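Local coordinates for phage-related conserved hypothetical protein, BB2244 (Bordetella bronchiseptica, PDB 2BDV) that is of unknown function but belongs to the SOS response-associated peptidase (SRAP) family, some members of which crosslink to abasic sites in single-stranded DNA, at residues W102-A107 against G157-H162. Numbering follows the deposited sequence.
Sequences WYEWKA and GMVDVH
Both carboxylate oxygens of Glu104 are gripped by two N-H groups each, three of the four coming from the backbone of loop 157-162. OE1 takes the amide of Met158 through its syn lone pair at 2.6 Å from N, and, from its anti side but 31° out of the carboxylate plane, NE1 of Trp102 at 2.8 Å. OE2 receives Val159 N at 2.6 Å, from the syn side and 24° out of the carboxylate plane, and Asp160 N at 3.0 Å, nearly along the C-O bond. All four bonds are close to straight, and they fix the rotation of the carboxylate. Glu104 reaches them with an extended chain beyond CG (chi2 178°), pointing off strand 101-107 into the turn of backbone at 157-160. That strand lies within an antiparallel sheet, between strands 5-7 and 116-123, and through Glu104 it holds the loop that follows strand 147-151 of a separate, mixed sheet of this SRAP-family protein. Beside the carboxylate, Met158 CE lies at the indole edge, 3.9 Å from Trp102 CZ2, while Phe200 meets both side chains. Farther along the strand, Asp160 CB packs 3.2 Å from Trp105 O, and its carboxylate is linked to the strand by two waters: one joins OD2 to Trp105 N, the other OD1 to Ala107 N. OD1 also accepts His162 N from above the carboxylate plane, at 3.0 Å, closing an Asx turn. At the more exposed margin, the aliphatic part of Lys106 passes Val159 O, with CD 3.8 Å from it.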
ATOM      1  N   TRP A 102       8.900  -1.326   3.327  1.00 19.48           N
ATOM      2  CA  TRP A 102       8.848  -1.327   1.870  1.00 18.44           C
ATOM      3  C   TRP A 102      10.233  -1.034   1.296  1.00 20.73           C
ATOM      4  O   TRP A 102      11.158  -0.665   2.030  1.00 22.36           O
ATOM      5  CB  TRP A 102       7.812  -0.299   1.363  1.00 17.50           C
ATOM      6  CG  TRP A 102       8.190   1.159   1.547  1.00 14.63           C
ATOM      7  CD1 TRP A 102       8.773   1.975   0.624  1.00 12.75           C
ATOM      8  CD2 TRP A 102       8.032   1.950   2.734  1.00 15.31           C
ATOM      9  NE1 TRP A 102       8.992   3.225   1.156  1.00 12.71           N
ATOM     10  CE2 TRP A 102       8.546   3.240   2.451  1.00 14.79           C
ATOM     11  CE3 TRP A 102       7.506   1.697   4.013  1.00 16.85           C
ATOM     12  CZ2 TRP A 102       8.552   4.274   3.393  1.00 15.36           C
ATOM     13  CZ3 TRP A 102       7.513   2.727   4.953  1.00 15.26           C
ATOM     14  CH2 TRP A 102       8.034   4.001   4.633  1.00 14.85           C
ATOM     15  N   TYR A 103      10.383  -1.207  -0.013  1.00 18.53           N
ATOM     16  CA  TYR A 103      11.669  -0.967  -0.641  1.00 18.92           C
ATOM     17  C   TYR A 103      11.662   0.165  -1.654  1.00 19.96           C
ATOM     18  O   TYR A 103      10.674   0.384  -2.347  1.00 19.70           O
ATOM     19  CB  TYR A 103      12.163  -2.223  -1.351  1.00 18.77           C
ATOM     20  CG  TYR A 103      12.188  -3.473  -0.507  1.00 20.41           C
ATOM     21  CD1 TYR A 103      11.033  -4.234  -0.316  1.00 20.24           C
ATOM     22  CD2 TYR A 103      13.372  -3.914   0.071  1.00 20.34           C
ATOM     23  CE1 TYR A 103      11.062  -5.408   0.424  1.00 18.95           C
ATOM     24  CE2 TYR A 103      13.414  -5.083   0.813  1.00 23.42           C
ATOM     25  CZ  TYR A 103      12.255  -5.827   0.985  1.00 22.50           C
ATOM     26  OH  TYR A 103      12.308  -6.992   1.712  1.00 22.90           O
ATOM     27  N   GLU A 104      12.785   0.874  -1.727  1.00 20.15           N
ATOM     28  CA  GLU A 104      12.994   1.953  -2.686  1.00 21.18           C
ATOM     29  C   GLU A 104      14.430   1.786  -3.193  1.00 22.35           C
ATOM     30  O   GLU A 104      15.333   1.482  -2.419  1.00 23.43           O
ATOM     31  CB  GLU A 104      12.852   3.330  -2.028  1.00 18.43           C
ATOM     32  CG  GLU A 104      11.466   3.645  -1.500  1.00 19.24           C
ATOM     33  CD  GLU A 104      11.406   4.994  -0.826  1.00 17.84           C
ATOM     34  OE1 GLU A 104      10.371   5.313  -0.205  1.00 18.51           O
ATOM     35  OE2 GLU A 104      12.401   5.740  -0.921  1.00 20.00           O
ATOM     36  N   TRP A 105      14.630   1.986  -4.489  1.00 24.42           N
ATOM     37  CA  TRP A 105      15.948   1.859  -5.088  1.00 25.40           C
ATOM     38  C   TRP A 105      16.581   3.233  -5.295  1.00 28.89           C
ATOM     39  O   TRP A 105      15.979   4.139  -5.883  1.00 28.32           O
ATOM     40  CB  TRP A 105      15.841   1.115  -6.419  1.00 24.44           C
ATOM     41  CG  TRP A 105      15.589  -0.357  -6.257  1.00 24.38           C
ATOM     42  CD1 TRP A 105      16.483  -1.380  -6.470  1.00 25.19           C
ATOM     43  CD2 TRP A 105      14.372  -0.975  -5.833  1.00 23.90           C
ATOM     44  NE1 TRP A 105      15.893  -2.593  -6.204  1.00 23.33           N
ATOM     45  CE2 TRP A 105      14.598  -2.376  -5.811  1.00 24.07           C
ATOM     46  CE3 TRP A 105      13.108  -0.486  -5.465  1.00 23.55           C
ATOM     47  CZ2 TRP A 105      13.605  -3.290  -5.439  1.00 23.55           C
ATOM     48  CZ3 TRP A 105      12.118  -1.401  -5.093  1.00 24.33           C
ATOM     49  CH2 TRP A 105      12.377  -2.786  -5.085  1.00 23.93           C
ATOM     50  N   LYS A 106      17.803   3.377  -4.798  1.00 31.38           N
ATOM     51  CA  LYS A 106      18.535   4.627  -4.900  1.00 34.65           C
ATOM     52  C   LYS A 106      19.442   4.602  -6.122  1.00 34.97           C
ATOM     53  O   LYS A 106      20.370   3.805  -6.199  1.00 35.96           O
ATOM     54  CB  LYS A 106      19.370   4.832  -3.633  1.00 36.18           C
ATOM     55  CG  LYS A 106      20.137   6.141  -3.571  1.00 38.32           C
ATOM     56  CD  LYS A 106      19.196   7.333  -3.561  1.00 41.74           C
ATOM     57  CE  LYS A 106      19.938   8.634  -3.259  1.00 43.78           C
ATOM     58  NZ  LYS A 106      20.551   8.647  -1.896  1.00 45.58           N
ATOM     59  N   ALA A 107      19.156   5.469  -7.082  1.00 36.50           N
ATOM     60  CA  ALA A 107      19.956   5.547  -8.291  1.00 37.50           C
ATOM     61  C   ALA A 107      21.375   5.920  -7.889  1.00 38.65           C
ATOM     62  O   ALA A 107      21.586   6.941  -7.237  1.00 37.95           O
ATOM     63  CB  ALA A 107      19.380   6.601  -9.224  1.00 37.79           C
ATOM     64  N   GLY A 157       9.963   9.508  -2.507  1.00 26.20           N
ATOM     65  CA  GLY A 157      10.238   8.339  -1.700  1.00 28.63           C
ATOM     66  C   GLY A 157      10.913   8.730  -0.397  1.00 30.73           C
ATOM     67  O   GLY A 157      11.283   9.892  -0.204  1.00 30.43           O
ATOM     68  N   MET A 158      11.068   7.765   0.504  1.00 30.44           N
ATOM     69  CA  MET A 158      11.714   8.018   1.784  1.00 31.30           C
ATOM     70  C   MET A 158      13.218   8.154   1.540  1.00 31.29           C
ATOM     71  O   MET A 158      13.896   8.920   2.221  1.00 35.13           O
ATOM     72  CB  MET A 158      11.424   6.858   2.752  1.00 30.90           C
ATOM     73  CG  MET A 158      11.779   7.119   4.215  1.00 32.00           C
ATOM     74  SD  MET A 158      10.839   8.468   4.980  1.00 29.70           S
ATOM     75  CE  MET A 158       9.229   7.728   5.061  1.00 31.36           C
ATOM     76  N   VAL A 159      13.726   7.419   0.554  1.00 29.96           N
ATOM     77  CA  VAL A 159      15.147   7.447   0.215  1.00 29.23           C
ATOM     78  C   VAL A 159      15.367   7.899  -1.230  1.00 28.04           C
ATOM     79  O   VAL A 159      16.268   8.693  -1.506  1.00 27.47           O
ATOM     80  CB  VAL A 159      15.791   6.048   0.394  1.00 30.16           C
ATOM     81  CG1 VAL A 159      17.272   6.118   0.103  1.00 28.40           C
ATOM     82  CG2 VAL A 159      15.552   5.542   1.807  1.00 28.82           C
ATOM     83  N   ASP A 160      14.542   7.380  -2.140  1.00 26.65           N
ATOM     84  CA  ASP A 160      14.612   7.716  -3.565  1.00 25.32           C
ATOM     85  C   ASP A 160      13.634   8.833  -3.885  1.00 24.22           C
ATOM     86  O   ASP A 160      12.420   8.637  -3.851  1.00 25.31           O
ATOM     87  CB  ASP A 160      14.293   6.480  -4.416  1.00 23.76           C
ATOM     88  CG  ASP A 160      14.068   6.820  -5.883  1.00 25.33           C
ATOM     89  OD1 ASP A 160      14.705   7.764  -6.388  1.00 26.19           O
ATOM     90  OD2 ASP A 160      13.263   6.131  -6.542  1.00 27.54           O
ATOM     91  N   VAL A 161      14.169  10.003  -4.212  1.00 25.47           N
ATOM     92  CA  VAL A 161      13.344  11.167  -4.514  1.00 27.38           C
ATOM     93  C   VAL A 161      12.426  10.981  -5.726  1.00 27.67           C
ATOM     94  O   VAL A 161      11.510  11.766  -5.940  1.00 29.96           O
ATOM     95  CB  VAL A 161      14.223  12.420  -4.729  1.00 26.65           C
ATOM     96  CG1 VAL A 161      15.053  12.678  -3.492  1.00 26.46           C
ATOM     97  CG2 VAL A 161      15.121  12.235  -5.941  1.00 26.94           C
ATOM     98  N   HIS A 162      12.668   9.940  -6.512  1.00 28.65           N
ATOM     99  CA  HIS A 162      11.844   9.676  -7.686  1.00 30.14           C
ATOM    100  C   HIS A 162      10.742   8.655  -7.395  1.00 28.58           C
ATOM    101  O   HIS A 162       9.930   8.331  -8.271  1.00 28.37           O
ATOM    102  CB  HIS A 162      12.717   9.171  -8.840  1.00 34.37           C
ATOM    103  CG  HIS A 162      13.556  10.237  -9.475  1.00 38.88           C
ATOM    104  ND1 HIS A 162      14.159  11.241  -8.750  1.00 41.58           N
ATOM    105  CD2 HIS A 162      13.919  10.435 -10.765  1.00 41.42           C
ATOM    106  CE1 HIS A 162      14.859  12.011  -9.565  1.00 42.42           C
ATOM    107  NE2 HIS A 162      14.730  11.543 -10.792  1.00 42.80           N
TER
HETATM  108  O   HOH W   1      12.781   3.307  -5.942  1.00 22.38           O
HETATM  109  O   HOH W   2      17.428   7.488  -6.722  1.00 44.66           O